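Local coordinates for protein neutral ceramidase (Pseudomonas aeruginosa, PDB 2ZWS) that hydrolyses the N-acyl linkage of ceramides to sphingosine and free fatty acid with the help of a zinc ion, and also runs the reverse synthesis, at residues L166-I171 and V449-E454. Sequence-based numbering, arbitrary orientation.
Sequences LKNPDI and VTTREE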
ATOM      1  N   LEU A 166      19.954 -12.930 -13.191  1.00 19.12           N
ATOM      2  CA  LEU A 166      20.836 -14.008 -13.631  1.00 19.61           C
ATOM      3  C   LEU A 166      22.305 -13.721 -13.387  1.00 20.32           C
ATOM      4  O   LEU A 166      23.139 -14.622 -13.576  1.00 21.30           O
ATOM      5  CB  LEU A 166      20.580 -14.321 -15.106  1.00 19.51           C
ATOM      6  CG  LEU A 166      19.172 -14.836 -15.415  1.00 20.27           C
ATOM      7  CD1 LEU A 166      18.953 -14.924 -16.935  1.00 19.99           C
ATOM      8  CD2 LEU A 166      18.895 -16.167 -14.755  1.00 22.33           C
ATOM      9  N   LYS A 167      22.645 -12.491 -12.998  1.00 20.53           N
ATOM     10  CA  LYS A 167      24.035 -12.179 -12.657  1.00 21.56           C
ATOM     11  C   LYS A 167      24.407 -12.681 -11.263  1.00 21.13           C
ATOM     12  O   LYS A 167      25.582 -12.690 -10.905  1.00 20.31           O
ATOM     13  CB  LYS A 167      24.335 -10.679 -12.754  1.00 22.57           C
ATOM     14  CG  LYS A 167      24.088 -10.009 -14.112  1.00 25.77           C
ATOM     15  CD  LYS A 167      24.948 -10.598 -15.217  1.00 29.00           C
ATOM     16  CE  LYS A 167      24.972  -9.666 -16.421  1.00 33.85           C
ATOM     17  NZ  LYS A 167      25.416 -10.367 -17.659  1.00 34.84           N
ATOM     18  N   ASN A 168      23.415 -13.067 -10.449  1.00 20.84           N
ATOM     19  CA  ASN A 168      23.695 -13.608  -9.118  1.00 21.59           C
ATOM     20  C   ASN A 168      24.219 -15.037  -9.213  1.00 22.63           C
ATOM     21  O   ASN A 168      23.686 -15.832  -9.980  1.00 23.09           O
ATOM     22  CB  ASN A 168      22.438 -13.588  -8.251  1.00 21.24           C
ATOM     23  CG  ASN A 168      21.942 -12.172  -7.978  1.00 20.24           C
ATOM     24  OD1 ASN A 168      22.632 -11.361  -7.357  1.00 19.85           O
ATOM     25  ND2 ASN A 168      20.744 -11.873  -8.468  1.00 17.39           N
ATOM     26  N   PRO A 169      25.267 -15.365  -8.434  1.00 23.89           N
ATOM     27  CA  PRO A 169      25.825 -16.726  -8.472  1.00 24.33           C
ATOM     28  C   PRO A 169      25.029 -17.741  -7.654  1.00 24.95           C
ATOM     29  O   PRO A 169      25.330 -18.936  -7.693  1.00 26.00           O
ATOM     30  CB  PRO A 169      27.204 -16.546  -7.833  1.00 24.73           C
ATOM     31  CG  PRO A 169      27.039 -15.417  -6.898  1.00 24.93           C
ATOM     32  CD  PRO A 169      26.009 -14.487  -7.512  1.00 23.67           C
ATOM     33  N   ASP A 170      24.024 -17.268  -6.921  1.00 24.74           N
ATOM     34  CA  ASP A 170      23.357 -18.063  -5.896  1.00 24.37           C
ATOM     35  C   ASP A 170      21.834 -18.165  -6.079  1.00 23.86           C
ATOM     36  O   ASP A 170      21.079 -17.947  -5.126  1.00 24.04           O
ATOM     37  CB  ASP A 170      23.681 -17.470  -4.510  1.00 24.88           C
ATOM     38  CG  ASP A 170      23.112 -16.033  -4.314  1.00 25.84           C
ATOM     39  OD1 ASP A 170      23.015 -15.255  -5.292  1.00 24.83           O
ATOM     40  OD2 ASP A 170      22.787 -15.681  -3.158  1.00 28.42           O
ATOM     41  N   ILE A 171      21.376 -18.538  -7.270  1.00 22.12           N
ATOM     42  CA  ILE A 171      19.933 -18.499  -7.553  1.00 21.68           C
ATOM     43  C   ILE A 171      19.206 -19.844  -7.598  1.00 21.17           C
ATOM     44  O   ILE A 171      18.140 -19.940  -8.201  1.00 21.66           O
ATOM     45  CB  ILE A 171      19.593 -17.669  -8.818  1.00 21.40           C
ATOM     46  CG1 ILE A 171      20.126 -18.335 -10.101  1.00 21.59           C
ATOM     47  CG2 ILE A 171      20.119 -16.264  -8.682  1.00 20.85           C
ATOM     48  CD1 ILE A 171      19.550 -17.755 -11.387  1.00 21.53           C
ATOM     49  N   VAL A 449      16.424  -1.839  -3.751  1.00 14.20           N
ATOM     50  CA  VAL A 449      17.630  -2.518  -3.292  1.00 14.80           C
ATOM     51  C   VAL A 449      17.890  -3.760  -4.131  1.00 15.59           C
ATOM     52  O   VAL A 449      17.106  -4.689  -4.195  1.00 15.79           O
ATOM     53  CB  VAL A 449      17.569  -2.893  -1.801  1.00 15.23           C
ATOM     54  CG1 VAL A 449      18.868  -3.547  -1.363  1.00 13.97           C
ATOM     55  CG2 VAL A 449      17.243  -1.657  -0.928  1.00 16.43           C
ATOM     56  N   THR A 450      19.064  -3.736  -4.722  1.00 15.80           N
ATOM     57  CA  THR A 450      19.526  -4.721  -5.649  1.00 16.21           C
ATOM     58  C   THR A 450      20.812  -5.338  -5.026  1.00 16.17           C
ATOM     59  O   THR A 450      21.493  -4.701  -4.209  1.00 16.32           O
ATOM     60  CB  THR A 450      19.749  -3.841  -6.876  1.00 17.76           C
ATOM     61  OG1 THR A 450      18.978  -4.135  -8.046  1.00 21.90           O
ATOM     62  CG2 THR A 450      20.895  -2.988  -6.863  1.00 12.40           C
ATOM     63  N   THR A 451      21.132  -6.585  -5.358  1.00 16.10           N
ATOM     64  CA  THR A 451      22.376  -7.169  -4.854  1.00 16.58           C
ATOM     65  C   THR A 451      23.549  -6.457  -5.541  1.00 16.73           C
ATOM     66  O   THR A 451      23.362  -5.791  -6.549  1.00 16.71           O
ATOM     67  CB  THR A 451      22.479  -8.656  -5.179  1.00 16.19           C
ATOM     68  OG1 THR A 451      22.407  -8.805  -6.598  1.00 17.13           O
ATOM     69  CG2 THR A 451      21.337  -9.466  -4.526  1.00 16.20           C
ATOM     70  N   ARG A 452      24.761  -6.660  -5.028  1.00 17.54           N
ATOM     71  CA  ARG A 452      25.971  -6.111  -5.681  1.00 18.01           C
ATOM     72  C   ARG A 452      26.040  -6.461  -7.182  1.00 18.01           C
ATOM     73  O   ARG A 452      26.330  -5.596  -8.036  1.00 18.08           O
ATOM     74  CB  ARG A 452      27.243  -6.596  -4.953  1.00 18.14           C
ATOM     75  CG  ARG A 452      28.567  -6.133  -5.586  1.00 19.52           C
ATOM     76  CD  ARG A 452      28.744  -4.646  -5.433  1.00 20.64           C
ATOM     77  NE  ARG A 452      29.839  -4.037  -6.202  1.00 23.41           N
ATOM     78  CZ  ARG A 452      29.701  -3.502  -7.412  1.00 23.90           C
ATOM     79  NH1 ARG A 452      30.743  -2.937  -8.007  1.00 24.57           N
ATOM     80  NH2 ARG A 452      28.527  -3.530  -8.038  1.00 24.49           N
ATOM     81  N   GLU A 453      25.722  -7.710  -7.487  1.00 19.07           N
ATOM     82  CA  GLU A 453      25.792  -8.212  -8.878  1.00 19.38           C
ATOM     83  C   GLU A 453      24.702  -7.584  -9.748  1.00 19.58           C
ATOM     84  O   GLU A 453      24.967  -7.096 -10.851  1.00 20.68           O
ATOM     85  CB  GLU A 453      25.708  -9.738  -8.905  1.00 20.27           C
ATOM     86  CG  GLU A 453      26.833 -10.437  -8.115  1.00 21.68           C
ATOM     87  CD  GLU A 453      26.528 -10.727  -6.632  1.00 24.09           C
ATOM     88  OE1 GLU A 453      25.640 -10.085  -5.996  1.00 21.38           O
ATOM     89  OE2 GLU A 453      27.209 -11.631  -6.075  1.00 29.22           O
ATOM     90  N   GLU A 454      23.474  -7.538  -9.233  1.00 18.52           N
ATOM     91  CA  GLU A 454      22.403  -6.852  -9.948  1.00 18.34           C
ATOM     92  C   GLU A 454      22.728  -5.381 -10.169  1.00 17.97           C
ATOM     93  O   GLU A 454      22.447  -4.831 -11.238  1.00 18.86           O
ATOM     94  CB  GLU A 454      21.089  -6.946  -9.170  1.00 18.37           C
ATOM     95  CG  GLU A 454      20.459  -8.319  -9.193  1.00 18.86           C
ATOM     96  CD  GLU A 454      19.513  -8.554  -8.042  1.00 18.76           C
ATOM     97  OE1 GLU A 454      19.257  -7.609  -7.263  1.00 17.39           O
ATOM     98  OE2 GLU A 454      19.033  -9.694  -7.907  1.00 19.17           O
TER
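Asn-168 spans both members of a helix capping box with its amide. Thr-451 OG1 donates to Asn-168 OD1 over 2.7 Å, in the carbonyl plane and on a lone pair, with a C=O...donor angle of 136°. On the other branch, Asn-168 ND2 donates to Glu-454 OE2 at 2.8 Å; the acceptor stays close to the amide plane, whereas the nitrogen reaches the carboxylate on its anti side, tilted well out of the carboxylate plane, the two planes standing 76° apart. The second ND2 partner is His-165 O, so three bonds fix the amide's rotation. The box itself meets its definition: Glu-454 N donates to Thr-451 OG1 (3.1 Å), and Thr-451 N returns a bond to Glu-454 OE1 (2.9 Å), from above the carboxylate plane, Glu-454 OE1 being also hydrogen-bonded with Thr-413 OG1. Thr-451 OG1 lies between its backbone N and carbonyl carbon (chi1 59°), which lets it accept from the helix while donating to Asn-168.

Outside this network, Glu-453 CB packs on Lys-167 O at 3.6 Å. The Glu-453 chain, bent at chi2, brings Glu-453 OE2 within 3.4 Å of Pro-169 CD, while Glu-453 OE1 forms a salt bridge with Arg-419.

The contact thus ties the loop after helix 162-165 to the N-terminus of helix 452-457, beside helix 414-428; zinc ligand Tyr-448 belongs to strand 448-449, just before the cap.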